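Local coordinates for SsfS6 (Streptomyces sp. SF2575, PDB 4FZR), which is a two-domain protein of the GT-B fold, belonging to the erythromycin biosynthesis protein CIII-like family, with a parallel Rossmann-like sheet in each domain, at residues 255-260 / 267-272; 17-22 / 116-121; 98-103 / 328-333; 320-325 / 363-368. All coordinates share one frame; numbering follows the deposited sequence.

Contact 1: 255-260 / 267-272; sequences ALSQEL and VVVAVS
Leu260 and Val267 supply the purely apolar half of this contact, and Ser257 with Val269 the half in which a hydroxyl meets a methyl. In the first pair it is the CB methylene of Leu260, not its branched end, that touches: it lies 4.0 Å from Val267 CG2. With Val267 CG1 anti to the backbone N (chi1 170°), CG2 is the branch left to face Leu260. The Leu260 side chain also touches Leu230, and Leu359 and Cys362 of helix 358-367, which places the residue where two helices meet the same sheet.

The segments are two legs of a beta-alpha-beta crossover in the Rossmann-like C-terminal domain: strand 229-231 leads through helix 253-259 to strand 266-269, its parallel neighbour. Alternation along the strand gives Val267 and Val269 to the helix, while Val268 between them packs on Ile297 on the other face. Backbone hydrogen bonds bind Val267 to Gly285 and Leu287, and Val268 to Leu230 and Leu232, fixing the strand between two others.

The polar element is Ser257. Its OG comes within 3.7 Å of Val269 CG2, a packing contact rather than a bond. With OG beside its own backbone N (chi1 -69°), the hydroxyl lies back along the helix toward Leu253 O, its hydrogen-bond partner, and is satisfied although Ser257 is buried and a valine methyl lies against it. Within the helix, Ala255 O receives both Gln258 N and Glu259 N, each at 3.1 Å.

Contact 2: 17-22 / 116-121; sequences RILVIA and LALAER
An apolar helix-on-sheet contact joins Leu19, on the inner strand 17-21 between strands 45-51 and 126-130 of the N-terminal domain, to Leu118 and Ala119 near the end of the long helix 93-122. The forked end of Leu19 does the touching, one methyl to each partner. Its CD2 meets the CB of Ala119 at 3.9 Å, while its CD1 approaches Leu118 CD2 more loosely at 4.3 Å. With CG of Leu19 anti to the backbone N (chi1 180°), the fork is carried straight out from the strand toward the helix. Ala119, being small, lets the helix backbone come near the sheet: its CA is 7.5 Å from the CA of Leu19. All three touching residues are buried, and the groups that meet are methyls on both sides.

Topologically this is the switch point of a Rossmann-like sheet. After strand 65-67 at one edge, the chain returns through helix 93-122 to strand 126-130, which lies next to 17-21 on the side away from strand 45-51. Val139 and Leu143 of helix 135-143 also pack on Ala119, and Pro124 touches both Ala119 and Leu19. Leu118 reaches Ala49 of strand 45-51, so the helix spans more than one strand, and the same leucine packs on Phe222 of the second subunit, at the border of the sheet contact and the subunit interface.

Contact 3: 98-103 / 328-333; sequences EHIGRG and VIAEVW
Ile100 is held with CG1 anti to its carbonyl carbon (chi1 -74°) and its chain extended beyond (chi2 173°), which drives CD1 out from helix 93-122 to the loop that precedes helix 333-341. This one methyl makes the contact. It rests 3.8 Å from the CB of Ala330 and 4.1 Å from the backbone N of Glu331, with Glu331 CB a little farther, at 4.4 Å from Ile100 CD1. On Ala330 itself, the indole of Trp333 lies with one face against the backbone, the Ala330 CA 3.7 Å above the ring centre; Trp333 also reaches back to Glu93 and Leu96 of helix 93-122. A backbone bond from Trp333 N to Ala330 O closes this turn.

Here the two Rossmann-like domains of the GT-B fold meet. The carboxylate of Glu331 finds two partners from the N-terminal half: OE1 bonds with the hydroxyl of Tyr104, and OE2 forms a salt bridge with Arg153. The methyl packing has little directional preference, whereas both oxygens of Glu331 are paired, so that the carboxylate of this buried residue is satisfied across the domain boundary.

Contact 4: 320-325 / 363-368; sequences GVPQVS and ARIRDD
Ile365 presents two separate branches to the strand segment, one lying against Pro322 and the other against Val324. Ile365 CG2 lies against the CB-CG side of the proline, 3.9 Å from Pro322 CB and 4.0 Å from Pro322 CG. The longer branch runs the other way: since CG1 sits beside the backbone N of Ile365 (chi1 -74°), its CD1 reaches Val324 CG2 at 3.5 Å, a close approach, and lies 3.9 Å from the carbonyl oxygen of Gln323. Both neighbours lie aslant to the isoleucine, so it fits between them instead of running alongside either.

Such packing seats helix 358-367 on one face of the Rossmann-like C-terminal sheet, in which strand 323-325 runs between 303-306 and 345-347. The side chain of Gln323 heads for the opposite face, where OE1 bonds to His306 NE2. Val324 is further enclosed by Val358, Ala361 and Cys362 of the same helix, and Pro322 by Val372 and Ala375 of the next one.

Both segments also adjoin helix ends. Gly320, at positive phi, completes a Schellman motif after helix 310-318, and the side chain of Asp368 caps a backbone N leading into helix 370-382. Beside it Arg366 grips Asp367 side-on: NE meets OD1 in the guanidinium plane but 49° out of the carboxylate plane, while Arg366 NH2 reaches Asp367 OD2 at 2.8 Å on the syn side.

Overall arrangement
From the N terminus, contact 2 opens at strand 17-21 and closes 94 residues later near the end of helix 93-122. Contact 3 begins on that same helix before contact 2 has closed, so the two cross, and its partner comes only at 328-333, in the other domain. The short crossover of contact 1 is nested inside this wide loop. Contact 4 starts at 320-325, just before contact 3 closes, and ends at 363-368, so these also cross. Contacts 1 and 4 serve one C-terminal sheet, with centres 16 Å apart; contact 2 belongs to the N-terminal sheet, about 41 Å from contact 1 between centres, and contact 3 joins the two domains.

Contact 1: 255-260 / 267-272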
loop_
_atom_site.group_PDB
_atom_site.type_symbol
_atom_site.label_atom_id
_atom_site.label_comp_id
_atom_site.label_asym_id
_atom_site.label_seq_id
_atom_site.Cartn_x
_atom_site.Cartn_y
_atom_site.Cartn_z
ATOM N N ALA A 255 14.711 -5.943 -30.859
ATOM C CA ALA A 255 16.000 -6.372 -31.395
ATOM C C ALA A 255 16.782 -7.120 -30.325
ATOM O O ALA A 255 17.248 -8.239 -30.550
ATOM C CB ALA A 255 16.798 -5.174 -31.891
ATOM N N LEU A 256 16.921 -6.493 -29.161
ATOM C CA LEU A 256 17.569 -7.121 -28.017
ATOM C C LEU A 256 16.818 -8.391 -27.634
ATOM O O LEU A 256 17.401 -9.328 -27.096
ATOM C CB LEU A 256 17.599 -6.155 -26.829
ATOM C CG LEU A 256 18.424 -4.877 -26.995
ATOM C CD1 LEU A 256 18.072 -3.877 -25.901
ATOM C CD2 LEU A 256 19.912 -5.186 -26.980
ATOM N N SER A 257 15.520 -8.417 -27.923
ATOM C CA SER A 257 14.679 -9.562 -27.589
ATOM C C SER A 257 14.995 -10.796 -28.435
ATOM O O SER A 257 14.804 -11.927 -27.984
ATOM C CB SER A 257 13.202 -9.195 -27.740
ATOM O OG SER A 257 12.805 -8.277 -26.737
ATOM N N GLN A 258 15.476 -10.580 -29.656
ATOM C CA GLN A 258 15.775 -11.684 -30.565
ATOM C C GLN A 258 17.231 -12.130 -30.462
ATOM O O GLN A 258 17.526 -13.323 -30.532
ATOM C CB GLN A 258 15.460 -11.292 -32.013
ATOM C CG GLN A 258 13.998 -10.938 -32.259
ATOM C CD GLN A 258 13.638 -10.911 -33.733
ATOM O OE1 GLN A 258 14.401 -11.374 -34.579
ATOM N NE2 GLN A 258 12.466 -10.369 -34.046
ATOM N N GLU A 259 18.134 -11.172 -30.282
ATOM C CA GLU A 259 19.567 -11.455 -30.291
ATOM C C GLU A 259 20.055 -12.036 -28.963
ATOM O O GLU A 259 20.952 -12.878 -28.939
ATOM C CB GLU A 259 20.360 -10.179 -30.603
ATOM C CG GLU A 259 19.919 -9.432 -31.862
ATOM C CD GLU A 259 20.127 -10.234 -33.135
ATOM O OE1 GLU A 259 20.832 -9.740 -34.040
ATOM O OE2 GLU A 259 19.572 -11.348 -33.240
ATOM N N LEU A 260 19.460 -11.587 -27.862
ATOM C CA LEU A 260 19.976 -11.919 -26.534
ATOM C C LEU A 260 19.888 -13.398 -26.164
ATOM O O LEU A 260 20.776 -13.917 -25.486
ATOM C CB LEU A 260 19.294 -11.065 -25.460
ATOM C CG LEU A 260 19.981 -9.716 -25.229
ATOM C CD1 LEU A 260 19.067 -8.743 -24.508
ATOM C CD2 LEU A 260 21.275 -9.916 -24.447
ATOM N N VAL A 267 14.887 -15.181 -22.115
ATOM C CA VAL A 267 14.555 -13.776 -21.899
ATOM C C VAL A 267 13.097 -13.545 -21.520
ATOM O O VAL A 267 12.189 -14.053 -22.171
ATOM C CB VAL A 267 14.870 -12.940 -23.159
ATOM C CG1 VAL A 267 14.310 -11.527 -23.029
ATOM C CG2 VAL A 267 16.369 -12.904 -23.404
ATOM N N VAL A 268 12.881 -12.770 -20.463
ATOM C CA VAL A 268 11.552 -12.259 -20.155
ATOM C C VAL A 268 11.590 -10.744 -20.312
ATOM O O VAL A 268 12.574 -10.100 -19.949
ATOM C CB VAL A 268 11.087 -12.642 -18.730
ATOM C CG1 VAL A 268 11.088 -14.156 -18.556
ATOM C CG2 VAL A 268 11.961 -11.983 -17.680
ATOM N N VAL A 269 10.530 -10.177 -20.875
ATOM C CA VAL A 269 10.502 -8.748 -21.151
ATOM C C VAL A 269 9.390 -8.070 -20.355
ATOM O O VAL A 269 8.217 -8.135 -20.724
ATOM C CB VAL A 269 10.309 -8.480 -22.655
ATOM C CG1 VAL A 269 10.450 -6.997 -22.949
ATOM C CG2 VAL A 269 11.311 -9.297 -23.476
ATOM N N ALA A 270 9.771 -7.422 -19.258
ATOM C CA ALA A 270 8.810 -6.767 -18.379
ATOM C C ALA A 270 8.536 -5.338 -18.834
ATOM O O ALA A 270 9.213 -4.402 -18.411
ATOM C CB ALA A 270 9.313 -6.778 -16.944
ATOM N N VAL A 271 7.537 -5.180 -19.697
ATOM C CA VAL A 271 7.134 -3.865 -20.175
ATOM C C VAL A 271 5.617 -3.795 -20.305
ATOM O O VAL A 271 4.916 -4.767 -20.026
ATOM C CB VAL A 271 7.768 -3.541 -21.541
ATOM C CG1 VAL A 271 9.278 -3.413 -21.406
ATOM C CG2 VAL A 271 7.402 -4.602 -22.571
ATOM N N SER A 272 5.112 -2.638 -20.720
ATOM C CA SER A 272 3.678 -2.460 -20.926
ATOM C C SER A 272 3.280 -2.809 -22.361
ATOM O O SER A 272 2.351 -3.586 -22.589
ATOM C CB SER A 272 3.275 -1.020 -20.607
ATOM O OG SER A 272 4.084 -0.099 -21.316
#

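Contact 2: 17-22 / 116-121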
loop_
_atom_site.group_PDB
_atom_site.type_symbol
_atom_site.label_atom_id
_atom_site.label_comp_id
_atom_site.label_asym_id
_atom_site.label_seq_id
_atom_site.Cartn_x
_atom_site.Cartn_y
_atom_site.Cartn_z
ATOM N N ARG A 17 0.197 14.158 11.058
ATOM C CA ARG A 17 -0.429 14.373 9.761
ATOM C C ARG A 17 0.674 14.734 8.770
ATOM O O ARG A 17 1.254 15.816 8.852
ATOM C CB ARG A 17 -1.457 15.499 9.862
ATOM C CG ARG A 17 -2.780 15.245 9.165
ATOM C CD ARG A 17 -3.833 16.185 9.728
ATOM N NE ARG A 17 -5.125 16.076 9.056
ATOM C CZ ARG A 17 -6.138 15.319 9.472
ATOM N NH1 ARG A 17 -6.030 14.580 10.571
ATOM N NH2 ARG A 17 -7.271 15.302 8.784
ATOM N N ILE A 18 0.973 13.824 7.846
ATOM C CA ILE A 18 2.070 14.039 6.901
ATOM C C ILE A 18 1.567 14.188 5.472
ATOM O O ILE A 18 0.929 13.289 4.922
ATOM C CB ILE A 18 3.125 12.901 6.947
ATOM C CG1 ILE A 18 3.571 12.638 8.386
ATOM C CG2 ILE A 18 4.332 13.244 6.070
ATOM C CD1 ILE A 18 2.773 11.558 9.077
ATOM N N LEU A 19 1.853 15.345 4.886
ATOM C CA LEU A 19 1.589 15.581 3.478
ATOM C C LEU A 19 2.808 15.160 2.648
ATOM O O LEU A 19 3.885 15.745 2.766
ATOM C CB LEU A 19 1.262 17.059 3.246
ATOM C CG LEU A 19 0.960 17.476 1.802
ATOM C CD1 LEU A 19 -0.168 16.648 1.205
ATOM C CD2 LEU A 19 0.623 18.958 1.730
ATOM N N VAL A 20 2.638 14.129 1.826
ATOM C CA VAL A 20 3.697 13.678 0.929
ATOM C C VAL A 20 3.566 14.399 -0.406
ATOM O O VAL A 20 2.592 14.203 -1.131
ATOM C CB VAL A 20 3.634 12.156 0.691
ATOM C CG1 VAL A 20 4.877 11.681 -0.060
ATOM C CG2 VAL A 20 3.491 11.423 2.018
ATOM N N ILE A 21 4.541 15.246 -0.722
ATOM C CA ILE A 21 4.492 16.033 -1.949
ATOM C C ILE A 21 5.401 15.419 -3.009
ATOM O O ILE A 21 6.625 15.448 -2.884
ATOM C CB ILE A 21 4.851 17.509 -1.676
ATOM C CG1 ILE A 21 3.746 18.149 -0.826
ATOM C CG2 ILE A 21 5.041 18.270 -2.985
ATOM C CD1 ILE A 21 3.978 19.592 -0.463
ATOM N N ALA A 22 4.782 14.856 -4.044
ATOM C CA ALA A 22 5.496 14.064 -5.046
ATOM C C ALA A 22 5.517 14.733 -6.422
ATOM O O ALA A 22 4.997 15.837 -6.597
ATOM C CB ALA A 22 4.882 12.671 -5.142
ATOM N N LEU A 116 -0.194 24.472 -1.631
ATOM C CA LEU A 116 -0.251 25.320 -0.449
ATOM C C LEU A 116 -1.685 25.446 0.054
ATOM O O LEU A 116 -1.935 25.380 1.258
ATOM C CB LEU A 116 0.313 26.705 -0.752
ATOM C CG LEU A 116 0.374 27.629 0.463
ATOM C CD1 LEU A 116 1.187 26.995 1.588
ATOM C CD2 LEU A 116 0.956 28.981 0.084
ATOM N N ALA A 117 -2.622 25.623 -0.875
ATOM C CA ALA A 117 -4.035 25.729 -0.531
ATOM C C ALA A 117 -4.481 24.446 0.150
ATOM O O ALA A 117 -5.211 24.474 1.139
ATOM C CB ALA A 117 -4.881 25.995 -1.779
ATOM N N LEU A 118 -4.026 23.317 -0.382
ATOM C CA LEU A 118 -4.354 22.020 0.192
ATOM C C LEU A 118 -3.817 21.904 1.618
ATOM O O LEU A 118 -4.522 21.445 2.515
ATOM C CB LEU A 118 -3.781 20.901 -0.680
ATOM C CG LEU A 118 -3.986 19.475 -0.169
ATOM C CD1 LEU A 118 -5.468 19.125 -0.063
ATOM C CD2 LEU A 118 -3.262 18.498 -1.078
ATOM N N ALA A 119 -2.573 22.329 1.819
ATOM C CA ALA A 119 -1.913 22.219 3.121
ATOM C C ALA A 119 -2.547 23.126 4.173
ATOM O O ALA A 119 -2.505 22.834 5.369
ATOM C CB ALA A 119 -0.432 22.534 2.983
ATOM N N GLU A 120 -3.120 24.237 3.730
ATOM C CA GLU A 120 -3.817 25.142 4.633
ATOM C C GLU A 120 -5.145 24.544 5.093
ATOM O O GLU A 120 -5.568 24.757 6.226
ATOM C CB GLU A 120 -4.042 26.492 3.952
ATOM C CG GLU A 120 -2.832 27.406 4.012
ATOM C CD GLU A 120 -2.864 28.489 2.952
ATOM O OE1 GLU A 120 -3.858 28.552 2.198
ATOM O OE2 GLU A 120 -1.894 29.274 2.868
ATOM N N ARG A 121 -5.804 23.806 4.206
ATOM C CA ARG A 121 -7.055 23.146 4.554
ATOM C C ARG A 121 -6.801 21.892 5.379
ATOM O O ARG A 121 -7.525 21.607 6.334
ATOM C CB ARG A 121 -7.837 22.775 3.295
ATOM C CG ARG A 121 -8.561 23.937 2.646
ATOM C CD ARG A 121 -9.330 23.482 1.418
ATOM N NE ARG A 121 -10.256 24.503 0.932
ATOM C CZ ARG A 121 -9.922 25.504 0.120
ATOM N NH1 ARG A 121 -8.673 25.641 -0.308
ATOM N NH2 ARG A 121 -10.843 26.377 -0.261
#

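Contact 3: 98-103 / 328-333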
loop_
_atom_site.group_PDB
_atom_site.type_symbol
_atom_site.label_atom_id
_atom_site.label_comp_id
_atom_site.label_asym_id
_atom_site.label_seq_id
_atom_site.Cartn_x
_atom_site.Cartn_y
_atom_site.Cartn_z
ATOM N N GLU A 98 22.496 21.958 -14.459
ATOM C CA GLU A 98 21.823 23.174 -14.023
ATOM C C GLU A 98 20.536 23.372 -14.816
ATOM O O GLU A 98 19.526 23.827 -14.280
ATOM C CB GLU A 98 22.750 24.381 -14.185
ATOM C CG GLU A 98 23.968 24.338 -13.265
ATOM C CD GLU A 98 25.050 25.336 -13.650
ATOM O OE1 GLU A 98 25.178 25.655 -14.851
ATOM O OE2 GLU A 98 25.778 25.797 -12.744
ATOM N N HIS A 99 20.582 23.026 -16.098
ATOM C CA HIS A 99 19.407 23.089 -16.956
ATOM C C HIS A 99 18.281 22.243 -16.361
ATOM O O HIS A 99 17.152 22.708 -16.201
ATOM C CB HIS A 99 19.766 22.590 -18.356
ATOM C CG HIS A 99 18.615 22.576 -19.309
ATOM N ND1 HIS A 99 18.083 21.408 -19.816
ATOM C CD2 HIS A 99 17.896 23.582 -19.860
ATOM C CE1 HIS A 99 17.087 21.696 -20.630
ATOM N NE2 HIS A 99 16.949 23.010 -20.676
ATOM N N ILE A 100 18.608 20.997 -16.032
ATOM C CA ILE A 100 17.675 20.088 -15.376
ATOM C C ILE A 100 17.142 20.681 -14.076
ATOM O O ILE A 100 15.938 20.654 -13.816
ATOM C CB ILE A 100 18.354 18.744 -15.060
ATOM C CG1 ILE A 100 18.537 17.930 -16.342
ATOM C CG2 ILE A 100 17.536 17.952 -14.046
ATOM C CD1 ILE A 100 19.348 16.665 -16.158
ATOM N N GLY A 101 18.048 21.213 -13.263
ATOM C CA GLY A 101 17.687 21.798 -11.984
ATOM C C GLY A 101 16.653 22.902 -12.104
ATOM O O GLY A 101 15.723 22.980 -11.303
ATOM N N ARG A 102 16.812 23.759 -13.106
ATOM C CA ARG A 102 15.887 24.868 -13.305
ATOM C C ARG A 102 14.516 24.347 -13.732
ATOM O O ARG A 102 13.489 24.932 -13.391
ATOM C CB ARG A 102 16.441 25.862 -14.330
ATOM C CG ARG A 102 17.731 26.541 -13.880
ATOM C CD ARG A 102 18.091 27.733 -14.757
ATOM N NE ARG A 102 18.409 27.345 -16.129
ATOM C CZ ARG A 102 19.614 26.958 -16.543
ATOM N NH1 ARG A 102 20.633 26.896 -15.694
ATOM N NH2 ARG A 102 19.803 26.628 -17.812
ATOM N N GLY A 103 14.506 23.241 -14.471
ATOM C CA GLY A 103 13.266 22.575 -14.825
ATOM C C GLY A 103 12.486 22.197 -13.580
ATOM O O GLY A 103 11.326 22.573 -13.421
ATOM N N VAL A 328 19.981 6.796 -20.273
ATOM C CA VAL A 328 19.426 7.746 -21.229
ATOM C C VAL A 328 19.347 9.128 -20.592
ATOM O O VAL A 328 20.066 10.049 -20.982
ATOM C CB VAL A 328 18.010 7.334 -21.666
ATOM C CG1 VAL A 328 17.668 7.965 -23.002
ATOM C CG2 VAL A 328 17.891 5.819 -21.730
ATOM N N ILE A 329 18.465 9.255 -19.605
ATOM C CA ILE A 329 18.279 10.505 -18.877
ATOM C C ILE A 329 19.598 10.902 -18.209
ATOM O O ILE A 329 20.369 10.042 -17.786
ATOM C CB ILE A 329 17.136 10.366 -17.841
ATOM C CG1 ILE A 329 15.800 10.179 -18.565
ATOM C CG2 ILE A 329 17.073 11.573 -16.928
ATOM C CD1 ILE A 329 15.199 8.795 -18.409
ATOM N N ALA A 330 19.864 12.203 -18.128
ATOM C CA ALA A 330 21.178 12.684 -17.691
ATOM C C ALA A 330 21.395 12.589 -16.177
ATOM O O ALA A 330 22.514 12.348 -15.722
ATOM C CB ALA A 330 21.408 14.116 -18.176
ATOM N N GLU A 331 20.331 12.777 -15.404
ATOM C CA GLU A 331 20.426 12.745 -13.944
ATOM C C GLU A 331 20.682 11.336 -13.402
ATOM O O GLU A 331 20.882 11.156 -12.198
ATOM C CB GLU A 331 19.157 13.323 -13.310
ATOM C CG GLU A 331 17.893 12.536 -13.596
ATOM C CD GLU A 331 16.672 13.155 -12.948
ATOM O OE1 GLU A 331 15.764 13.587 -13.689
ATOM O OE2 GLU A 331 16.622 13.208 -11.701
ATOM N N VAL A 332 20.675 10.345 -14.289
ATOM C CA VAL A 332 20.935 8.962 -13.899
ATOM C C VAL A 332 22.363 8.553 -14.239
ATOM O O VAL A 332 22.801 7.458 -13.892
ATOM C CB VAL A 332 19.952 7.973 -14.582
ATOM C CG1 VAL A 332 18.560 8.580 -14.671
ATOM C CG2 VAL A 332 20.441 7.568 -15.971
ATOM N N TRP A 333 23.082 9.438 -14.923
ATOM C CA TRP A 333 24.466 9.178 -15.310
ATOM C C TRP A 333 25.335 8.813 -14.107
ATOM O O TRP A 333 26.114 7.861 -14.161
ATOM C CB TRP A 333 25.065 10.404 -16.010
ATOM C CG TRP A 333 24.628 10.576 -17.435
ATOM C CD1 TRP A 333 23.921 9.686 -18.190
ATOM C CD2 TRP A 333 24.870 11.712 -18.278
ATOM N NE1 TRP A 333 23.709 10.194 -19.448
ATOM C CE2 TRP A 333 24.281 11.436 -19.528
ATOM C CE3 TRP A 333 25.528 12.933 -18.096
ATOM C CZ2 TRP A 333 24.330 12.338 -20.592
ATOM C CZ3 TRP A 333 25.575 13.828 -19.156
ATOM C CH2 TRP A 333 24.979 13.524 -20.386
#

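Contact 4: 320-325 / 363-368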
loop_
_atom_site.group_PDB
_atom_site.type_symbol
_atom_site.label_atom_id
_atom_site.label_comp_id
_atom_site.label_asym_id
_atom_site.label_seq_id
_atom_site.Cartn_x
_atom_site.Cartn_y
_atom_site.Cartn_z
ATOM N N GLY A 320 20.360 -8.118 -5.399
ATOM C CA GLY A 320 21.636 -8.743 -5.699
ATOM C C GLY A 320 21.692 -9.369 -7.081
ATOM O O GLY A 320 22.193 -10.482 -7.248
ATOM N N VAL A 321 21.182 -8.646 -8.073
ATOM C CA VAL A 321 21.182 -9.124 -9.452
ATOM C C VAL A 321 22.016 -8.182 -10.327
ATOM O O VAL A 321 21.720 -6.984 -10.403
ATOM C CB VAL A 321 19.743 -9.228 -10.013
ATOM C CG1 VAL A 321 19.763 -9.710 -11.459
ATOM C CG2 VAL A 321 18.900 -10.163 -9.151
ATOM N N PRO A 322 23.068 -8.715 -10.981
ATOM C CA PRO A 322 23.929 -7.884 -11.837
ATOM C C PRO A 322 23.152 -7.216 -12.971
ATOM O O PRO A 322 22.210 -7.806 -13.503
ATOM C CB PRO A 322 24.963 -8.879 -12.387
ATOM C CG PRO A 322 24.367 -10.228 -12.179
ATOM C CD PRO A 322 23.507 -10.122 -10.959
ATOM N N GLN A 323 23.549 -5.998 -13.329
ATOM C CA GLN A 323 22.777 -5.190 -14.262
ATOM C C GLN A 323 23.594 -4.744 -15.463
ATOM O O GLN A 323 24.778 -4.426 -15.340
ATOM C CB GLN A 323 22.247 -3.935 -13.562
ATOM C CG GLN A 323 22.148 -4.038 -12.049
ATOM C CD GLN A 323 21.670 -2.747 -11.410
ATOM O OE1 GLN A 323 21.089 -1.890 -12.076
ATOM N NE2 GLN A 323 21.924 -2.597 -10.116
ATOM N N VAL A 324 22.949 -4.714 -16.624
ATOM C CA VAL A 324 23.491 -4.001 -17.766
ATOM C C VAL A 324 22.654 -2.741 -17.934
ATOM O O VAL A 324 21.477 -2.803 -18.294
ATOM C CB VAL A 324 23.464 -4.832 -19.060
ATOM C CG1 VAL A 324 24.081 -4.032 -20.203
ATOM C CG2 VAL A 324 24.194 -6.163 -18.864
ATOM N N SER A 325 23.264 -1.600 -17.642
ATOM C CA SER A 325 22.576 -0.324 -17.723
ATOM C C SER A 325 22.931 0.413 -19.009
ATOM O O SER A 325 24.109 0.636 -19.296
ATOM C CB SER A 325 22.939 0.536 -16.512
ATOM O OG SER A 325 22.377 1.832 -16.610
ATOM N N ALA A 363 27.223 -11.080 -22.069
ATOM C CA ALA A 363 28.099 -12.245 -22.167
ATOM C C ALA A 363 29.228 -12.137 -21.149
ATOM O O ALA A 363 29.639 -13.129 -20.547
ATOM C CB ALA A 363 28.665 -12.358 -23.571
ATOM N N ARG A 364 29.723 -10.918 -20.968
ATOM C CA ARG A 364 30.777 -10.634 -20.004
ATOM C C ARG A 364 30.314 -11.000 -18.596
ATOM O O ARG A 364 31.039 -11.644 -17.837
ATOM C CB ARG A 364 31.139 -9.151 -20.075
ATOM C CG ARG A 364 32.501 -8.786 -19.513
ATOM C CD ARG A 364 32.830 -7.340 -19.850
ATOM N NE ARG A 364 33.973 -6.826 -19.100
ATOM C CZ ARG A 364 34.284 -5.536 -19.005
ATOM N NH1 ARG A 364 33.532 -4.621 -19.606
ATOM N NH2 ARG A 364 35.342 -5.154 -18.303
ATOM N N ILE A 365 29.094 -10.590 -18.258
ATOM C CA ILE A 365 28.506 -10.880 -16.954
ATOM C C ILE A 365 28.143 -12.355 -16.845
ATOM O O ILE A 365 28.275 -12.964 -15.784
ATOM C CB ILE A 365 27.240 -10.039 -16.726
ATOM C CG1 ILE A 365 27.628 -8.591 -16.440
ATOM C CG2 ILE A 365 26.415 -10.598 -15.568
ATOM C CD1 ILE A 365 26.565 -7.599 -16.793
ATOM N N ARG A 366 27.684 -12.917 -17.958
ATOM C CA ARG A 366 27.280 -14.318 -18.017
ATOM C C ARG A 366 28.453 -15.255 -17.730
ATOM O O ARG A 366 28.255 -16.400 -17.325
ATOM C CB ARG A 366 26.698 -14.627 -19.398
ATOM C CG ARG A 366 26.122 -16.031 -19.579
ATOM C CD ARG A 366 26.177 -16.432 -21.049
ATOM N NE ARG A 366 27.560 -16.488 -21.527
ATOM C CZ ARG A 366 27.945 -16.282 -22.786
ATOM N NH1 ARG A 366 27.058 -15.997 -23.732
ATOM N NH2 ARG A 366 29.231 -16.351 -23.101
ATOM N N ASP A 367 29.674 -14.771 -17.941
ATOM C CA ASP A 367 30.863 -15.603 -17.775
ATOM C C ASP A 367 31.673 -15.217 -16.538
ATOM O O ASP A 367 32.297 -16.070 -15.907
ATOM C CB ASP A 367 31.746 -15.527 -19.026
ATOM C CG ASP A 367 31.094 -16.163 -20.241
ATOM O OD1 ASP A 367 30.300 -17.112 -20.066
ATOM O OD2 ASP A 367 31.377 -15.717 -21.374
ATOM N N ASP A 368 31.661 -13.932 -16.196
ATOM C CA ASP A 368 32.429 -13.438 -15.059
ATOM C C ASP A 368 31.556 -13.403 -13.800
ATOM O O ASP A 368 30.611 -12.619 -13.704
ATOM C CB ASP A 368 32.993 -12.049 -15.369
ATOM C CG ASP A 368 33.982 -11.571 -14.323
ATOM O OD1 ASP A 368 33.990 -12.129 -13.206
ATOM O OD2 ASP A 368 34.752 -10.633 -14.619
#